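Local coordinates for MmeI (Methylophilus methylotrophus, PDB 5HR4), which is a type IIL restriction-modification enzyme that binds DNA and probably methylates adenine at N6 using S-adenosylmethionine, at residues Phe359-Pro362 with Asn368-Val371; Val371-Glu376 with Asp407-Ile412; Asp745-Pro750 with Leu784-Leu789. All coordinates share one frame; numbering follows the deposited sequence.

In the fold
All three contacts set a helix against a strand, and all are buried. Contacts 1 and 2 are neighbours in the methyltransferase domain: both use helix 368-388, they share Val371, and their strands 359-361 and 409-413 lie side by side in one sheet. Contact 1, at the start of the helix, is partly polar, with an aspartate, a bridging water and the sinefungin close by. Contact 2, one turn further on, is apolar and largely aromatic where its segments touch. Contact 3 belongs to the target recognition domain, about 50 Å from contact 1 between centres and on the opposite side of the chain's centre, and joins its elements through aliphatic and aromatic side chains.

Contact 1: residues Phe359-Pro362 with Asn368-Val371; sequences FFDP and NFLV. With SFG (sinefungin), chain H.
Asp361 OD2 lies 3.5 Å from Phe369 CD2, with the carboxylate and ring planes almost perpendicular at 88°. CG of Asp361 stands anti to the backbone N (chi1 -174°), which carries the carboxylate across to the start of helix 368-388. There a water links the segments: it donates to Asp361 OD2 at 2.6 Å and weakly accepts from Phe369 N at 2.8 Å. The other oxygen, OD1, takes a weak hydrogen bond from Ala363 N, so the carboxylate is held from both its oxygens. Sinefungin also touches this end of the helix. Its alpha-amino N approaches the edge of the Phe369 ring, 3.7 Å from CE2, while Asn368 ND2 makes weak hydrogen bonds to both oxygens of the sinefungin carboxylate, OXT at 3.3 Å and O at 3.4 Å. Farther from the ligand the contact turns apolar, Leu370 CD2 resting 4.1 Å from Phe359 CB. The sequence running from Asp361 to Asn368 is the glycine-rich loop of the first conserved motif of adenine methyltransferases, which joins the first strand to the first helix beside the cofactor. Strand 359-361 pairs with strand 409-413, whose Phe409 touches Leu370, and helix 318-340 packs against Phe369 through Ile321 and Leu324.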
ATOM      1  N   PHE A 359       3.756 -13.520  17.958  1.00 30.85           N
ATOM      2  CA  PHE A 359       3.432 -12.574  16.892  1.00 28.40           C
ATOM      3  C   PHE A 359       4.055 -13.026  15.576  1.00 26.89           C
ATOM      4  O   PHE A 359       5.221 -13.423  15.537  1.00 27.51           O
ATOM      5  CB  PHE A 359       3.905 -11.169  17.270  1.00 30.07           C
ATOM      6  CG  PHE A 359       3.331 -10.682  18.578  1.00 32.60           C
ATOM      7  CD1 PHE A 359       2.157  -9.935  18.604  1.00 27.72           C
ATOM      8  CD2 PHE A 359       3.937 -11.010  19.778  1.00 29.92           C
ATOM      9  CE1 PHE A 359       1.616  -9.519  19.785  1.00 24.60           C
ATOM     10  CE2 PHE A 359       3.398 -10.573  20.972  1.00 31.06           C
ATOM     11  CZ  PHE A 359       2.239  -9.825  20.971  1.00 30.22           C
ATOM     12  N   PHE A 360       3.281 -12.928  14.495  1.00 27.35           N
ATOM     13  CA  PHE A 360       3.616 -13.563  13.220  1.00 29.74           C
ATOM     14  C   PHE A 360       3.345 -12.600  12.065  1.00 28.20           C
ATOM     15  O   PHE A 360       2.183 -12.364  11.709  1.00 29.33           O
ATOM     16  CB  PHE A 360       2.800 -14.848  13.071  1.00 32.58           C
ATOM     17  CG  PHE A 360       3.213 -15.721  11.933  1.00 30.89           C
ATOM     18  CD1 PHE A 360       4.340 -15.433  11.169  1.00 33.13           C
ATOM     19  CD2 PHE A 360       2.466 -16.852  11.632  1.00 35.97           C
ATOM     20  CE1 PHE A 360       4.703 -16.243  10.100  1.00 29.34           C
ATOM     21  CE2 PHE A 360       2.815 -17.670  10.578  1.00 39.52           C
ATOM     22  CZ  PHE A 360       3.943 -17.364   9.803  1.00 33.88           C
ATOM     23  N   ASP A 361       4.411 -12.076  11.454  1.00 28.22           N
ATOM     24  CA  ASP A 361       4.316 -11.151  10.322  1.00 30.87           C
ATOM     25  C   ASP A 361       4.730 -11.837   9.017  1.00 32.68           C
ATOM     26  O   ASP A 361       5.934 -11.916   8.708  1.00 28.79           O
ATOM     27  CB  ASP A 361       5.180  -9.911  10.583  1.00 32.70           C
ATOM     28  CG  ASP A 361       5.015  -8.810   9.508  1.00 39.02           C
ATOM     29  OD1 ASP A 361       4.387  -9.050   8.439  1.00 34.72           O
ATOM     30  OD2 ASP A 361       5.551  -7.689   9.731  1.00 38.42           O
ATOM     31  N   PRO A 362       3.764 -12.292   8.186  1.00 29.15           N
ATOM     32  CA  PRO A 362       4.083 -13.140   7.028  1.00 30.93           C
ATOM     33  C   PRO A 362       4.557 -12.372   5.800  1.00 35.44           C
ATOM     34  O   PRO A 362       4.350 -12.824   4.670  1.00 33.24           O
ATOM     35  CB  PRO A 362       2.751 -13.846   6.733  1.00 30.87           C
ATOM     36  CG  PRO A 362       1.682 -13.106   7.567  1.00 29.32           C
ATOM     37  CD  PRO A 362       2.337 -11.939   8.230  1.00 31.09           C
ATOM     38  N   ASN A 368       9.713  -4.195  11.413  1.00 30.84           N
ATOM     39  CA  ASN A 368       9.237  -3.090  12.243  1.00 30.22           C
ATOM     40  C   ASN A 368       8.021  -3.481  13.080  1.00 31.72           C
ATOM     41  O   ASN A 368       7.987  -3.223  14.291  1.00 30.33           O
ATOM     42  CB  ASN A 368       8.953  -1.875  11.370  1.00 31.35           C
ATOM     43  CG  ASN A 368      10.214  -1.099  11.067  1.00 33.99           C
ATOM     44  OD1 ASN A 368      11.084  -1.012  11.917  1.00 32.50           O
ATOM     45  ND2 ASN A 368      10.334  -0.562   9.853  1.00 33.21           N
ATOM     46  N   PHE A 369       7.009  -4.102  12.460  1.00 31.00           N
ATOM     47  CA  PHE A 369       5.876  -4.619  13.232  1.00 27.83           C
ATOM     48  C   PHE A 369       6.334  -5.461  14.416  1.00 31.55           C
ATOM     49  O   PHE A 369       5.781  -5.346  15.518  1.00 29.61           O
ATOM     50  CB  PHE A 369       4.958  -5.464  12.359  1.00 28.07           C
ATOM     51  CG  PHE A 369       4.051  -4.677  11.508  1.00 26.62           C
ATOM     52  CD1 PHE A 369       2.868  -4.185  12.010  1.00 29.12           C
ATOM     53  CD2 PHE A 369       4.362  -4.444  10.188  1.00 30.36           C
ATOM     54  CE1 PHE A 369       2.013  -3.434  11.210  1.00 30.44           C
ATOM     55  CE2 PHE A 369       3.511  -3.719   9.384  1.00 30.30           C
ATOM     56  CZ  PHE A 369       2.340  -3.202   9.899  1.00 27.73           C
ATOM     57  N   LEU A 370       7.328  -6.335  14.210  1.00 29.05           N
ATOM     58  CA  LEU A 370       7.814  -7.130  15.332  1.00 28.69           C
ATOM     59  C   LEU A 370       8.582  -6.284  16.339  1.00 28.24           C
ATOM     60  O   LEU A 370       8.540  -6.574  17.542  1.00 29.97           O
ATOM     61  CB  LEU A 370       8.690  -8.281  14.837  1.00 23.82           C
ATOM     62  CG  LEU A 370       7.909  -9.185  13.884  1.00 28.15           C
ATOM     63  CD1 LEU A 370       8.797 -10.253  13.273  1.00 28.21           C
ATOM     64  CD2 LEU A 370       6.715  -9.795  14.581  1.00 28.19           C
ATOM     65  N   VAL A 371       9.288  -5.246  15.879  1.00 26.68           N
ATOM     66  CA  VAL A 371      10.107  -4.455  16.790  1.00 25.62           C
ATOM     67  C   VAL A 371       9.222  -3.560  17.650  1.00 28.94           C
ATOM     68  O   VAL A 371       9.297  -3.595  18.883  1.00 29.86           O
ATOM     69  CB  VAL A 371      11.163  -3.655  16.005  1.00 28.00           C
ATOM     70  CG1 VAL A 371      11.737  -2.536  16.844  1.00 29.68           C
ATOM     71  CG2 VAL A 371      12.276  -4.576  15.546  1.00 25.04           C
TER
HETATM   72  N   SFG H1002       6.426  -4.042   7.200  1.00 39.36           N
HETATM   73  CA  SFG H1002       7.802  -3.992   6.753  1.00 41.66           C
HETATM   74  C   SFG H1002       8.470  -2.850   7.495  1.00 44.47           C
HETATM   75  O   SFG H1002       7.788  -2.175   8.297  1.00 45.42           O
HETATM   76  OXT SFG H1002       9.684  -2.579   7.326  1.00 43.95           O
HETATM   77  CB  SFG H1002       7.861  -3.746   5.249  1.00 40.94           C
HETATM   78  CG  SFG H1002       7.033  -4.823   4.565  1.00 38.68           C
HETATM   79  CD  SFG H1002       6.896  -4.391   3.123  1.00 36.43           C
HETATM   80  NE  SFG H1002       5.817  -3.423   3.076  1.00 35.96           N
HETATM   81  C5' SFG H1002       6.617  -5.582   2.193  1.00 40.93           C
HETATM   82  C4' SFG H1002       7.670  -6.738   2.291  1.00 40.18           C
HETATM   83  O4' SFG H1002       7.166  -7.814   1.757  1.00 39.00           O
HETATM   84  C3' SFG H1002       8.952  -6.490   1.476  1.00 45.25           C
HETATM   85  O3' SFG H1002       9.974  -6.362   2.356  1.00 50.67           O
HETATM   86  C2' SFG H1002       9.124  -7.728   0.548  1.00 42.99           C
HETATM   87  O2' SFG H1002      10.536  -8.200   0.510  1.00 45.35           O
HETATM   88  C1' SFG H1002       8.390  -8.637   1.107  1.00 38.60           C
HETATM   89  N9  SFG H1002       7.770  -9.529   0.177  1.00 33.27           N
HETATM   90  C8  SFG H1002       7.267  -9.253  -1.023  1.00 37.02           C
HETATM   91  N7  SFG H1002       6.741 -10.373  -1.525  1.00 34.95           N
HETATM   92  C5  SFG H1002       6.917 -11.339  -0.624  1.00 38.51           C
HETATM   93  C6  SFG H1002       6.574 -12.669  -0.651  1.00 37.93           C
HETATM   94  N6  SFG H1002       5.903 -13.484  -1.635  1.00 32.91           N
HETATM   95  N1  SFG H1002       6.853 -13.466   0.374  1.00 36.32           N
HETATM   96  C2  SFG H1002       7.483 -12.948   1.456  1.00 32.87           C
HETATM   97  N3  SFG H1002       7.827 -11.634   1.481  1.00 34.79           N
HETATM   98  C4  SFG H1002       7.542 -10.825   0.435  1.00 35.93           C
HETATM   99  O   HOH W   1       7.513  -6.244  10.734  1.00 32.44           O

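Contact 2: residues Val371-Glu376 with Asp407-Ile412; sequences VITYRE and DQFFGI
Phe409 pushes the outer end of its ring against helix 368-388, overlapping CB and the near flank of Tyr374. CZ of Phe409 comes within 3.4 Å of Tyr374 CB, and its CE1 lies 3.4 Å from Tyr374 CD1. The two rings are steeply inclined, their planes 81° apart and their centroids separated by 5.5 Å. On the neighbouring corner, Thr373 CG2 sits in the plane of the Phe409 ring, 3.6 Å from CE2. The threonine offers its methyl because OG1 is turned back along the helix (chi1 -64°) to hydrogen bond with Phe369 O. The tyrosine hydroxyl is likewise engaged away from this contact, bonding to Asp430 OD1 and Arg378 NH1, which pins the far end of the ring. Shortening Phe409 to an alanine would probably open a gap between strand and helix, leaving the Thr373 methyl and the flank of Tyr374 without their common neighbour. Phe359 of the adjoining strand also meets the Phe409 ring, with planes nearly parallel. Strands 359-361 and 409-413 are parallel neighbours, and the chain passes from one to the other through helix 368-388, the beta-alpha-beta crossover that opens the Rossmann-like fold of class I methyltransferases.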
ATOM      1  N   VAL A 371       9.288  -5.246  15.879  1.00 26.68           N
ATOM      2  CA  VAL A 371      10.107  -4.455  16.790  1.00 25.62           C
ATOM      3  C   VAL A 371       9.222  -3.560  17.650  1.00 28.94           C
ATOM      4  O   VAL A 371       9.297  -3.595  18.883  1.00 29.86           O
ATOM      5  CB  VAL A 371      11.163  -3.655  16.005  1.00 28.00           C
ATOM      6  CG1 VAL A 371      11.737  -2.536  16.844  1.00 29.68           C
ATOM      7  CG2 VAL A 371      12.276  -4.576  15.546  1.00 25.04           C
ATOM      8  N   ILE A 372       8.335  -2.780  17.016  1.00 28.92           N
ATOM      9  CA  ILE A 372       7.386  -1.965  17.775  1.00 26.85           C
ATOM     10  C   ILE A 372       6.592  -2.821  18.755  1.00 29.84           C
ATOM     11  O   ILE A 372       6.383  -2.420  19.907  1.00 31.90           O
ATOM     12  CB  ILE A 372       6.438  -1.194  16.839  1.00 28.89           C
ATOM     13  CG1 ILE A 372       7.237  -0.268  15.947  1.00 32.96           C
ATOM     14  CG2 ILE A 372       5.464  -0.341  17.663  1.00 21.30           C
ATOM     15  CD1 ILE A 372       7.986   0.744  16.778  1.00 37.43           C
ATOM     16  N   THR A 373       6.117  -3.996  18.320  1.00 24.65           N
ATOM     17  CA  THR A 373       5.308  -4.820  19.214  1.00 25.34           C
ATOM     18  C   THR A 373       6.118  -5.252  20.422  1.00 30.28           C
ATOM     19  O   THR A 373       5.675  -5.119  21.571  1.00 32.14           O
ATOM     20  CB  THR A 373       4.762  -6.055  18.501  1.00 28.75           C
ATOM     21  OG1 THR A 373       3.858  -5.668  17.456  1.00 26.78           O
ATOM     22  CG2 THR A 373       4.039  -6.942  19.510  1.00 26.03           C
ATOM     23  N   TYR A 374       7.324  -5.755  20.184  1.00 29.80           N
ATOM     24  CA  TYR A 374       8.161  -6.204  21.287  1.00 29.81           C
ATOM     25  C   TYR A 374       8.500  -5.054  22.222  1.00 28.91           C
ATOM     26  O   TYR A 374       8.650  -5.263  23.429  1.00 33.18           O
ATOM     27  CB  TYR A 374       9.428  -6.881  20.730  1.00 26.85           C
ATOM     28  CG  TYR A 374      10.448  -7.281  21.761  1.00 24.69           C
ATOM     29  CD1 TYR A 374      10.172  -8.275  22.694  1.00 31.01           C
ATOM     30  CD2 TYR A 374      11.701  -6.677  21.798  1.00 25.63           C
ATOM     31  CE1 TYR A 374      11.100  -8.638  23.660  1.00 26.26           C
ATOM     32  CE2 TYR A 374      12.640  -7.042  22.746  1.00 25.63           C
ATOM     33  CZ  TYR A 374      12.326  -8.019  23.676  1.00 27.87           C
ATOM     34  OH  TYR A 374      13.249  -8.386  24.625  1.00 33.07           O
ATOM     35  N   ARG A 375       8.607  -3.829  21.703  1.00 29.49           N
ATOM     36  CA  ARG A 375       8.951  -2.711  22.576  1.00 31.22           C
ATOM     37  C   ARG A 375       7.768  -2.335  23.465  1.00 33.40           C
ATOM     38  O   ARG A 375       7.930  -2.093  24.665  1.00 33.26           O
ATOM     39  CB  ARG A 375       9.421  -1.515  21.748  1.00 29.39           C
ATOM     40  CG  ARG A 375       9.195  -0.194  22.441  1.00 32.76           C
ATOM     41  CD  ARG A 375      10.068   0.911  21.892  1.00 34.17           C
ATOM     42  NE  ARG A 375       9.552   1.499  20.658  1.00 42.01           N
ATOM     43  CZ  ARG A 375       8.393   2.142  20.562  1.00 39.20           C
ATOM     44  NH1 ARG A 375       7.621   2.252  21.633  1.00 44.01           N
ATOM     45  NH2 ARG A 375       8.002   2.669  19.403  1.00 31.99           N
ATOM     46  N   GLU A 376       6.567  -2.293  22.892  1.00 31.96           N
ATOM     47  CA  GLU A 376       5.376  -2.060  23.696  1.00 30.60           C
ATOM     48  C   GLU A 376       5.209  -3.133  24.765  1.00 33.77           C
ATOM     49  O   GLU A 376       4.851  -2.838  25.917  1.00 34.21           O
ATOM     50  CB  GLU A 376       4.158  -1.997  22.779  1.00 28.56           C
ATOM     51  CG  GLU A 376       4.246  -0.818  21.835  1.00 30.98           C
ATOM     52  CD  GLU A 376       4.434   0.474  22.603  1.00 36.04           C
ATOM     53  OE1 GLU A 376       3.598   0.748  23.490  1.00 43.53           O
ATOM     54  OE2 GLU A 376       5.426   1.192  22.359  1.00 33.75           O
ATOM     55  N   ASP A 407      12.173 -14.670  21.380  1.00 29.08           N
ATOM     56  CA  ASP A 407      11.647 -15.947  20.859  1.00 30.25           C
ATOM     57  C   ASP A 407      10.148 -15.952  20.724  1.00 28.05           C
ATOM     58  O   ASP A 407       9.571 -16.985  20.430  1.00 28.95           O
ATOM     59  CB  ASP A 407      12.094 -17.138  21.723  1.00 25.76           C
ATOM     60  CG  ASP A 407      11.802 -16.953  23.214  1.00 34.09           C
ATOM     61  OD1 ASP A 407      10.879 -16.200  23.585  1.00 34.25           O
ATOM     62  OD2 ASP A 407      12.501 -17.601  24.030  1.00 41.54           O
ATOM     63  N   GLN A 408       9.444 -14.851  20.924  1.00 29.85           N
ATOM     64  CA  GLN A 408       8.007 -14.802  20.728  1.00 30.33           C
ATOM     65  C   GLN A 408       7.627 -14.220  19.371  1.00 31.90           C
ATOM     66  O   GLN A 408       6.434 -14.099  19.072  1.00 32.17           O
ATOM     67  CB  GLN A 408       7.354 -13.993  21.858  1.00 27.07           C
ATOM     68  CG  GLN A 408       7.808 -14.439  23.232  1.00 31.86           C
ATOM     69  CD  GLN A 408       7.345 -13.530  24.373  1.00 34.27           C
ATOM     70  OE1 GLN A 408       8.131 -13.188  25.259  1.00 29.62           O
ATOM     71  NE2 GLN A 408       6.076 -13.134  24.351  1.00 28.56           N
ATOM     72  N   PHE A 409       8.600 -13.907  18.519  1.00 29.49           N
ATOM     73  CA  PHE A 409       8.319 -13.211  17.273  1.00 33.13           C
ATOM     74  C   PHE A 409       8.786 -14.017  16.065  1.00 33.02           C
ATOM     75  O   PHE A 409       9.886 -14.586  16.059  1.00 33.21           O
ATOM     76  CB  PHE A 409       8.938 -11.819  17.323  1.00 33.77           C
ATOM     77  CG  PHE A 409       8.342 -10.967  18.400  1.00 29.00           C
ATOM     78  CD1 PHE A 409       8.793 -11.060  19.710  1.00 31.58           C
ATOM     79  CD2 PHE A 409       7.282 -10.116  18.116  1.00 29.32           C
ATOM     80  CE1 PHE A 409       8.206 -10.267  20.732  1.00 32.91           C
ATOM     81  CE2 PHE A 409       6.703  -9.337  19.110  1.00 29.01           C
ATOM     82  CZ  PHE A 409       7.162  -9.421  20.424  1.00 27.32           C
ATOM     83  N   PHE A 410       7.922 -14.055  15.050  1.00 28.38           N
ATOM     84  CA  PHE A 410       8.006 -14.957  13.915  1.00 26.58           C
ATOM     85  C   PHE A 410       7.722 -14.154  12.656  1.00 30.49           C
ATOM     86  O   PHE A 410       6.810 -13.323  12.654  1.00 32.82           O
ATOM     87  CB  PHE A 410       6.975 -16.101  14.041  1.00 29.28           C
ATOM     88  CG  PHE A 410       7.188 -17.014  15.234  1.00 31.32           C
ATOM     89  CD1 PHE A 410       6.682 -16.689  16.491  1.00 34.92           C
ATOM     90  CD2 PHE A 410       7.873 -18.218  15.092  1.00 31.81           C
ATOM     91  CE1 PHE A 410       6.879 -17.546  17.597  1.00 30.63           C
ATOM     92  CE2 PHE A 410       8.078 -19.065  16.185  1.00 34.51           C
ATOM     93  CZ  PHE A 410       7.582 -18.725  17.435  1.00 31.31           C
ATOM     94  N   GLY A 411       8.471 -14.403  11.582  1.00 28.10           N
ATOM     95  CA  GLY A 411       8.282 -13.629  10.369  1.00 27.85           C
ATOM     96  C   GLY A 411       8.787 -14.340   9.131  1.00 32.27           C
ATOM     97  O   GLY A 411       9.727 -15.142   9.194  1.00 31.55           O
ATOM     98  N   ILE A 412       8.170 -14.015   7.989  1.00 29.83           N
ATOM     99  CA  ILE A 412       8.583 -14.498   6.670  1.00 32.72           C
ATOM    100  C   ILE A 412       8.947 -13.297   5.792  1.00 34.18           C
ATOM    101  O   ILE A 412       8.191 -12.318   5.723  1.00 32.21           O
ATOM    102  CB  ILE A 412       7.471 -15.327   5.996  1.00 30.08           C
ATOM    103  CG1 ILE A 412       6.981 -16.476   6.886  1.00 28.81           C
ATOM    104  CG2 ILE A 412       7.976 -15.878   4.705  1.00 31.17           C
ATOM    105  CD1 ILE A 412       5.632 -17.070   6.452  1.00 24.38           C
TER

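Contact 3: residues Asp745-Pro750 with Leu784-Leu789; sequences DYLLIP and LIFGLL
This is an apolar strand-to-helix contact in the target recognition domain, where helix 783-790 lies on one face of a four-stranded antiparallel sheet. Strand 746-750 is an inner strand of that sheet, and its axis runs almost parallel to the helix, at 12° and with a closest approach of 10.2 Å. Leu747 carries most of the join. It extends toward the helix, its chi1 of 171° placing CG opposite the backbone N, and splits its two methyls between two partners. Leu747 CD1 meets the edge of the ring of Phe786, in the ring plane and 3.6 Å from Phe786 CD1, whereas Leu747 CD2 is 3.8 Å from Leu789 CD1. Leu789 CD1 also lies 4.2 Å from Ile749 CG1, two residues along the strand. Ile749 and Leu789 both touch Ile762 in a nearby loop, and the Phe786 ring also packs on Leu841 and Arg844 of helix 827-845. Strand 775-779, paired with strand 746-750, leads directly into helix 783-790, so the chain doubles back over the strand beside it. Since the groups that touch are all hydrocarbon, the grip between helix and sheet depends on burial and on the fit of one leucine methyl at a ring edge and of aliphatic groups against each other, rather than on directional bonds.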
ATOM      1  N   ASP A 745     -24.185  12.187 -32.195  1.00 44.50           N
ATOM      2  CA  ASP A 745     -23.687  12.950 -31.043  1.00 44.37           C
ATOM      3  C   ASP A 745     -23.839  12.142 -29.756  1.00 40.95           C
ATOM      4  O   ASP A 745     -24.701  11.261 -29.685  1.00 42.94           O
ATOM      5  CB  ASP A 745     -24.434  14.280 -30.899  1.00 39.18           C
ATOM      6  CG  ASP A 745     -24.331  15.142 -32.137  1.00 49.02           C
ATOM      7  OD1 ASP A 745     -23.875  14.628 -33.177  1.00 54.43           O
ATOM      8  OD2 ASP A 745     -24.726  16.332 -32.081  1.00 50.02           O
ATOM      9  N   TYR A 746     -23.032  12.414 -28.728  1.00 38.07           N
ATOM     10  CA  TYR A 746     -23.020  11.503 -27.582  1.00 42.30           C
ATOM     11  C   TYR A 746     -22.750  12.235 -26.266  1.00 39.12           C
ATOM     12  O   TYR A 746     -22.211  13.347 -26.233  1.00 39.30           O
ATOM     13  CB  TYR A 746     -21.984  10.386 -27.786  1.00 34.85           C
ATOM     14  CG  TYR A 746     -20.589  10.906 -28.050  1.00 34.11           C
ATOM     15  CD1 TYR A 746     -19.703  11.096 -27.009  1.00 36.05           C
ATOM     16  CD2 TYR A 746     -20.158  11.201 -29.339  1.00 35.68           C
ATOM     17  CE1 TYR A 746     -18.424  11.570 -27.226  1.00 36.96           C
ATOM     18  CE2 TYR A 746     -18.879  11.684 -29.574  1.00 37.56           C
ATOM     19  CZ  TYR A 746     -18.013  11.868 -28.506  1.00 41.34           C
ATOM     20  OH  TYR A 746     -16.722  12.330 -28.691  1.00 39.79           O
ATOM     21  N   LEU A 747     -23.104  11.569 -25.171  1.00 38.60           N
ATOM     22  CA  LEU A 747     -22.886  12.079 -23.822  1.00 39.21           C
ATOM     23  C   LEU A 747     -21.605  11.479 -23.257  1.00 34.71           C
ATOM     24  O   LEU A 747     -21.496  10.259 -23.144  1.00 37.23           O
ATOM     25  CB  LEU A 747     -24.077  11.739 -22.932  1.00 39.81           C
ATOM     26  CG  LEU A 747     -23.965  12.010 -21.437  1.00 41.46           C
ATOM     27  CD1 LEU A 747     -23.908  13.500 -21.184  1.00 37.05           C
ATOM     28  CD2 LEU A 747     -25.145  11.373 -20.713  1.00 40.17           C
ATOM     29  N   LEU A 748     -20.652  12.335 -22.897  1.00 34.94           N
ATOM     30  CA  LEU A 748     -19.326  11.930 -22.448  1.00 31.91           C
ATOM     31  C   LEU A 748     -19.226  11.957 -20.926  1.00 35.93           C
ATOM     32  O   LEU A 748     -19.604  12.953 -20.297  1.00 40.23           O
ATOM     33  CB  LEU A 748     -18.276  12.866 -23.045  1.00 35.76           C
ATOM     34  CG  LEU A 748     -16.803  12.468 -22.930  1.00 39.62           C
ATOM     35  CD1 LEU A 748     -16.016  13.205 -23.995  1.00 33.64           C
ATOM     36  CD2 LEU A 748     -16.238  12.789 -21.550  1.00 35.95           C
ATOM     37  N   ILE A 749     -18.665  10.899 -20.343  1.00 36.12           N
ATOM     38  CA  ILE A 749     -18.401  10.807 -18.910  1.00 33.08           C
ATOM     39  C   ILE A 749     -16.901  10.627 -18.706  1.00 33.85           C
ATOM     40  O   ILE A 749     -16.336   9.631 -19.161  1.00 38.24           O
ATOM     41  CB  ILE A 749     -19.153   9.644 -18.242  1.00 36.42           C
ATOM     42  CG1 ILE A 749     -20.652   9.670 -18.571  1.00 40.91           C
ATOM     43  CG2 ILE A 749     -18.901   9.671 -16.739  1.00 36.48           C
ATOM     44  CD1 ILE A 749     -21.035   8.968 -19.885  1.00 36.64           C
ATOM     45  N   PRO A 750     -16.211  11.545 -18.036  1.00 31.90           N
ATOM     46  CA  PRO A 750     -14.773  11.361 -17.795  1.00 29.84           C
ATOM     47  C   PRO A 750     -14.491  10.154 -16.912  1.00 35.28           C
ATOM     48  O   PRO A 750     -15.252   9.835 -15.996  1.00 40.75           O
ATOM     49  CB  PRO A 750     -14.367  12.662 -17.094  1.00 32.72           C
ATOM     50  CG  PRO A 750     -15.344  13.669 -17.618  1.00 32.36           C
ATOM     51  CD  PRO A 750     -16.646  12.913 -17.726  1.00 34.47           C
ATOM     52  N   LEU A 784     -32.973  13.085 -20.728  1.00 47.03           N
ATOM     53  CA  LEU A 784     -33.326  12.409 -19.489  1.00 41.08           C
ATOM     54  C   LEU A 784     -32.119  11.702 -18.883  1.00 47.30           C
ATOM     55  O   LEU A 784     -31.849  11.826 -17.680  1.00 48.24           O
ATOM     56  CB  LEU A 784     -34.460  11.422 -19.758  1.00 44.66           C
ATOM     57  CG  LEU A 784     -34.705  10.331 -18.715  1.00 48.11           C
ATOM     58  CD1 LEU A 784     -35.323  10.914 -17.457  1.00 48.81           C
ATOM     59  CD2 LEU A 784     -35.584   9.233 -19.302  1.00 57.03           C
ATOM     60  N   ILE A 785     -31.372  10.956 -19.709  1.00 49.22           N
ATOM     61  CA  ILE A 785     -30.245  10.182 -19.191  1.00 44.39           C
ATOM     62  C   ILE A 785     -29.157  11.103 -18.655  1.00 47.00           C
ATOM     63  O   ILE A 785     -28.500  10.785 -17.655  1.00 47.92           O
ATOM     64  CB  ILE A 785     -29.690   9.253 -20.273  1.00 39.41           C
ATOM     65  N   PHE A 786     -28.964  12.262 -19.297  1.00 43.11           N
ATOM     66  CA  PHE A 786     -28.057  13.265 -18.748  1.00 41.99           C
ATOM     67  C   PHE A 786     -28.518  13.737 -17.372  1.00 47.76           C
ATOM     68  O   PHE A 786     -27.692  14.098 -16.523  1.00 49.94           O
ATOM     69  CB  PHE A 786     -27.945  14.467 -19.688  1.00 39.18           C
ATOM     70  CG  PHE A 786     -27.215  15.622 -19.081  1.00 39.63           C
ATOM     71  CD1 PHE A 786     -25.838  15.699 -19.161  1.00 38.12           C
ATOM     72  CD2 PHE A 786     -27.896  16.602 -18.376  1.00 43.54           C
ATOM     73  CE1 PHE A 786     -25.147  16.752 -18.587  1.00 39.31           C
ATOM     74  CE2 PHE A 786     -27.213  17.655 -17.788  1.00 42.77           C
ATOM     75  CZ  PHE A 786     -25.832  17.726 -17.895  1.00 45.71           C
ATOM     76  N   GLY A 787     -29.828  13.790 -17.147  1.00 43.15           N
ATOM     77  CA  GLY A 787     -30.304  14.095 -15.817  1.00 48.32           C
ATOM     78  C   GLY A 787     -29.945  12.990 -14.850  1.00 45.24           C
ATOM     79  O   GLY A 787     -29.480  13.251 -13.737  1.00 43.78           O
ATOM     80  N   LEU A 788     -30.113  11.744 -15.283  1.00 42.83           N
ATOM     81  CA  LEU A 788     -29.902  10.620 -14.385  1.00 44.09           C
ATOM     82  C   LEU A 788     -28.453  10.555 -13.923  1.00 42.19           C
ATOM     83  O   LEU A 788     -28.179  10.415 -12.727  1.00 42.39           O
ATOM     84  CB  LEU A 788     -30.318   9.326 -15.070  1.00 40.81           C
ATOM     85  CG  LEU A 788     -30.462   8.168 -14.097  1.00 46.38           C
ATOM     86  CD1 LEU A 788     -31.479   8.521 -13.017  1.00 42.28           C
ATOM     87  CD2 LEU A 788     -30.873   6.925 -14.860  1.00 48.22           C
ATOM     88  N   LEU A 789     -27.507  10.678 -14.855  1.00 43.48           N
ATOM     89  CA  LEU A 789     -26.090  10.626 -14.502  1.00 43.78           C
ATOM     90  C   LEU A 789     -25.602  11.894 -13.820  1.00 39.41           C
ATOM     91  O   LEU A 789     -24.506  11.894 -13.256  1.00 38.61           O
ATOM     92  CB  LEU A 789     -25.245  10.377 -15.747  1.00 39.93           C
ATOM     93  CG  LEU A 789     -25.718   9.252 -16.648  1.00 39.18           C
ATOM     94  CD1 LEU A 789     -24.678   9.026 -17.722  1.00 41.24           C
ATOM     95  CD2 LEU A 789     -25.970   7.986 -15.840  1.00 37.78           C
TER